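Local coordinates for protein NADH dehydrogenase, putative (Plasmodium falciparum, PDB 5JWC) that probably oxidises NADH and passes the electrons through its bound FAD to ubiquinone, as a type II NADH dehydrogenase of the malaria parasite, at residues 141-146 against 293-298. Residues are numbered along the deposited sequence; the frame is centred on the assembly and turned at random.
Sequences NTFNIN and LIWASG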
loop_
_atom_site.group_PDB
_atom_site.type_symbol
_atom_site.label_atom_id
_atom_site.label_comp_id
_atom_site.label_asym_id
_atom_site.label_seq_id
_atom_site.Cartn_x
_atom_site.Cartn_y
_atom_site.Cartn_z
ATOM N N ASN A 141 -16.946 -11.001 -15.066
ATOM C CA ASN A 141 -17.599 -12.146 -15.695
ATOM C C ASN A 141 -16.582 -13.132 -16.263
ATOM O O ASN A 141 -15.782 -12.774 -17.121
ATOM C CB ASN A 141 -18.539 -11.683 -16.805
ATOM C CG ASN A 141 -19.363 -12.823 -17.391
ATOM O OD1 ASN A 141 -19.356 -13.947 -16.879
ATOM N ND2 ASN A 141 -20.095 -12.526 -18.464
ATOM N N THR A 142 -16.632 -14.368 -15.786
ATOM C CA THR A 142 -15.711 -15.419 -16.223
ATOM C C THR A 142 -16.222 -16.210 -17.423
ATOM O O THR A 142 -15.537 -17.123 -17.896
ATOM C CB THR A 142 -15.444 -16.430 -15.116
ATOM O OG1 THR A 142 -16.639 -17.192 -14.877
ATOM C CG2 THR A 142 -15.016 -15.724 -13.837
ATOM N N PHE A 143 -17.437 -15.891 -17.876
ATOM C CA PHE A 143 -18.114 -16.655 -18.926
ATOM C C PHE A 143 -18.230 -18.146 -18.555
ATOM O O PHE A 143 -18.356 -18.999 -19.423
ATOM C CB PHE A 143 -17.382 -16.487 -20.264
ATOM C CG PHE A 143 -17.182 -15.048 -20.674
ATOM C CD1 PHE A 143 -18.195 -14.113 -20.505
ATOM C CD2 PHE A 143 -15.973 -14.623 -21.203
ATOM C CE1 PHE A 143 -18.010 -12.785 -20.876
ATOM C CE2 PHE A 143 -15.780 -13.294 -21.573
ATOM C CZ PHE A 143 -16.799 -12.380 -21.409
ATOM N N ASN A 144 -18.165 -18.438 -17.257
ATOM C CA ASN A 144 -18.213 -19.797 -16.726
ATOM C C ASN A 144 -17.129 -20.695 -17.310
ATOM O O ASN A 144 -17.251 -21.910 -17.267
ATOM C CB ASN A 144 -19.584 -20.439 -16.970
ATOM C CG ASN A 144 -20.702 -19.719 -16.243
ATOM O OD1 ASN A 144 -21.647 -19.224 -16.865
ATOM N ND2 ASN A 144 -20.596 -19.649 -14.920
ATOM N N ILE A 145 -16.081 -20.090 -17.859
ATOM C CA ILE A 145 -14.949 -20.839 -18.381
ATOM C C ILE A 145 -14.239 -21.480 -17.206
ATOM O O ILE A 145 -13.919 -20.818 -16.216
ATOM C CB ILE A 145 -13.992 -19.945 -19.186
ATOM C CG1 ILE A 145 -14.745 -19.304 -20.348
ATOM C CG2 ILE A 145 -12.797 -20.743 -19.703
ATOM C CD1 ILE A 145 -13.959 -18.246 -21.066
ATOM N N ASN A 146 -14.065 -22.791 -17.291
ATOM C CA ASN A 146 -13.481 -23.558 -16.208
ATOM C C ASN A 146 -12.122 -23.002 -15.811
ATOM O O ASN A 146 -11.247 -22.828 -16.663
ATOM C CB ASN A 146 -13.363 -25.026 -16.617
ATOM C CG ASN A 146 -12.672 -25.870 -15.572
ATOM O OD1 ASN A 146 -13.161 -26.011 -14.444
ATOM N ND2 ASN A 146 -11.523 -26.447 -15.940
ATOM N N LEU A 293 -1.794 -15.018 -15.107
ATOM C CA LEU A 293 -2.888 -14.890 -16.068
ATOM C C LEU A 293 -3.808 -13.751 -15.648
ATOM O O LEU A 293 -4.382 -13.776 -14.561
ATOM C CB LEU A 293 -3.689 -16.189 -16.177
ATOM C CG LEU A 293 -4.877 -16.208 -17.147
ATOM C CD1 LEU A 293 -4.415 -15.985 -18.579
ATOM C CD2 LEU A 293 -5.609 -17.545 -17.023
ATOM N N ILE A 294 -3.941 -12.752 -16.514
ATOM C CA ILE A 294 -4.734 -11.574 -16.203
ATOM C C ILE A 294 -5.993 -11.553 -17.060
ATOM O O ILE A 294 -5.918 -11.590 -18.288
ATOM C CB ILE A 294 -3.909 -10.293 -16.406
ATOM C CG1 ILE A 294 -2.784 -10.250 -15.378
ATOM C CG2 ILE A 294 -4.782 -9.031 -16.285
ATOM C CD1 ILE A 294 -1.610 -9.371 -15.772
ATOM N N TRP A 295 -7.151 -11.510 -16.405
ATOM C CA TRP A 295 -8.430 -11.521 -17.102
ATOM C C TRP A 295 -8.987 -10.097 -17.187
ATOM O O TRP A 295 -9.549 -9.577 -16.222
ATOM C CB TRP A 295 -9.418 -12.445 -16.381
ATOM C CG TRP A 295 -10.534 -12.959 -17.237
ATOM C CD1 TRP A 295 -11.813 -12.451 -17.338
ATOM C CD2 TRP A 295 -10.487 -14.098 -18.097
ATOM N NE1 TRP A 295 -12.550 -13.210 -18.221
ATOM C CE2 TRP A 295 -11.762 -14.229 -18.689
ATOM C CE3 TRP A 295 -9.495 -15.028 -18.421
ATOM C CZ2 TRP A 295 -12.057 -15.249 -19.587
ATOM C CZ3 TRP A 295 -9.800 -16.043 -19.308
ATOM C CH2 TRP A 295 -11.063 -16.142 -19.879
ATOM N N ALA A 296 -8.834 -9.463 -18.346
ATOM C CA ALA A 296 -9.033 -8.021 -18.417
ATOM C C ALA A 296 -10.420 -7.650 -18.903
ATOM O O ALA A 296 -10.759 -6.473 -18.957
ATOM C CB ALA A 296 -7.968 -7.381 -19.323
ATOM N N SER A 297 -11.223 -8.661 -19.211
ATOM C CA SER A 297 -12.496 -8.484 -19.899
ATOM C C SER A 297 -13.672 -9.149 -19.178
ATOM O O SER A 297 -13.508 -10.157 -18.496
ATOM C CB SER A 297 -12.376 -9.042 -21.321
ATOM O OG SER A 297 -11.786 -10.346 -21.309
ATOM N N GLY A 298 -14.860 -8.566 -19.325
ATOM C CA GLY A 298 -16.085 -9.216 -18.896
ATOM C C GLY A 298 -16.864 -8.599 -17.747
ATOM O O GLY A 298 -16.396 -8.538 -16.603
#
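Asn141 meets Gly298 through the backbone: its N donates to Gly298 O at 3.0 Å, approaching from above the carbonyl plane. The carbonyl of the same residue also turns to this segment, Asn141 O accepting a weak bond from Trp295 NE1, 3.4 Å away. Gly298 illustrates how a glycine lets a loop pack closely: its backbone shape (phi 114°, psi 117°) leaves no room for a CB beside the Ser297 carbonyl oxygen, and the missing side chain makes space for Asn141 O.

Asn141 CG stands anti to its N (chi1 -174°), and OD1 accepts from Phe143 N at 2.9 Å, an Asx turn; it leads into a type I' turn from Thr142 to Ile145, closed by Ile145 N on Thr142 O. Folded this way, the Phe143 ring lies with one face over Asn141 O, and CZ reaches 4.1 Å from Gly298 CA.

Apolar contact centres on the six-membered part of the Trp295 indole. Ile145 CD1 touches its edge at CH2, 3.8 Å away, and Phe143 CD2 comes more loosely to CZ2.

The GxGxxG pattern after strand 190-194 is consistent with a second Rossmann-type domain, probably for NADH; the nearest atoms of Gly298 and the bound FAD are about 9 Å apart. Trp295 ends strand 292-295, between strands 153-154 and 190-194 of a parallel sheet, against Val194 of strand 190-194 and Val148 of helix 148-151. The contact thus joins the loop between strand 138-140 and that helix to the end of strand 292-295 and the loop that follows it.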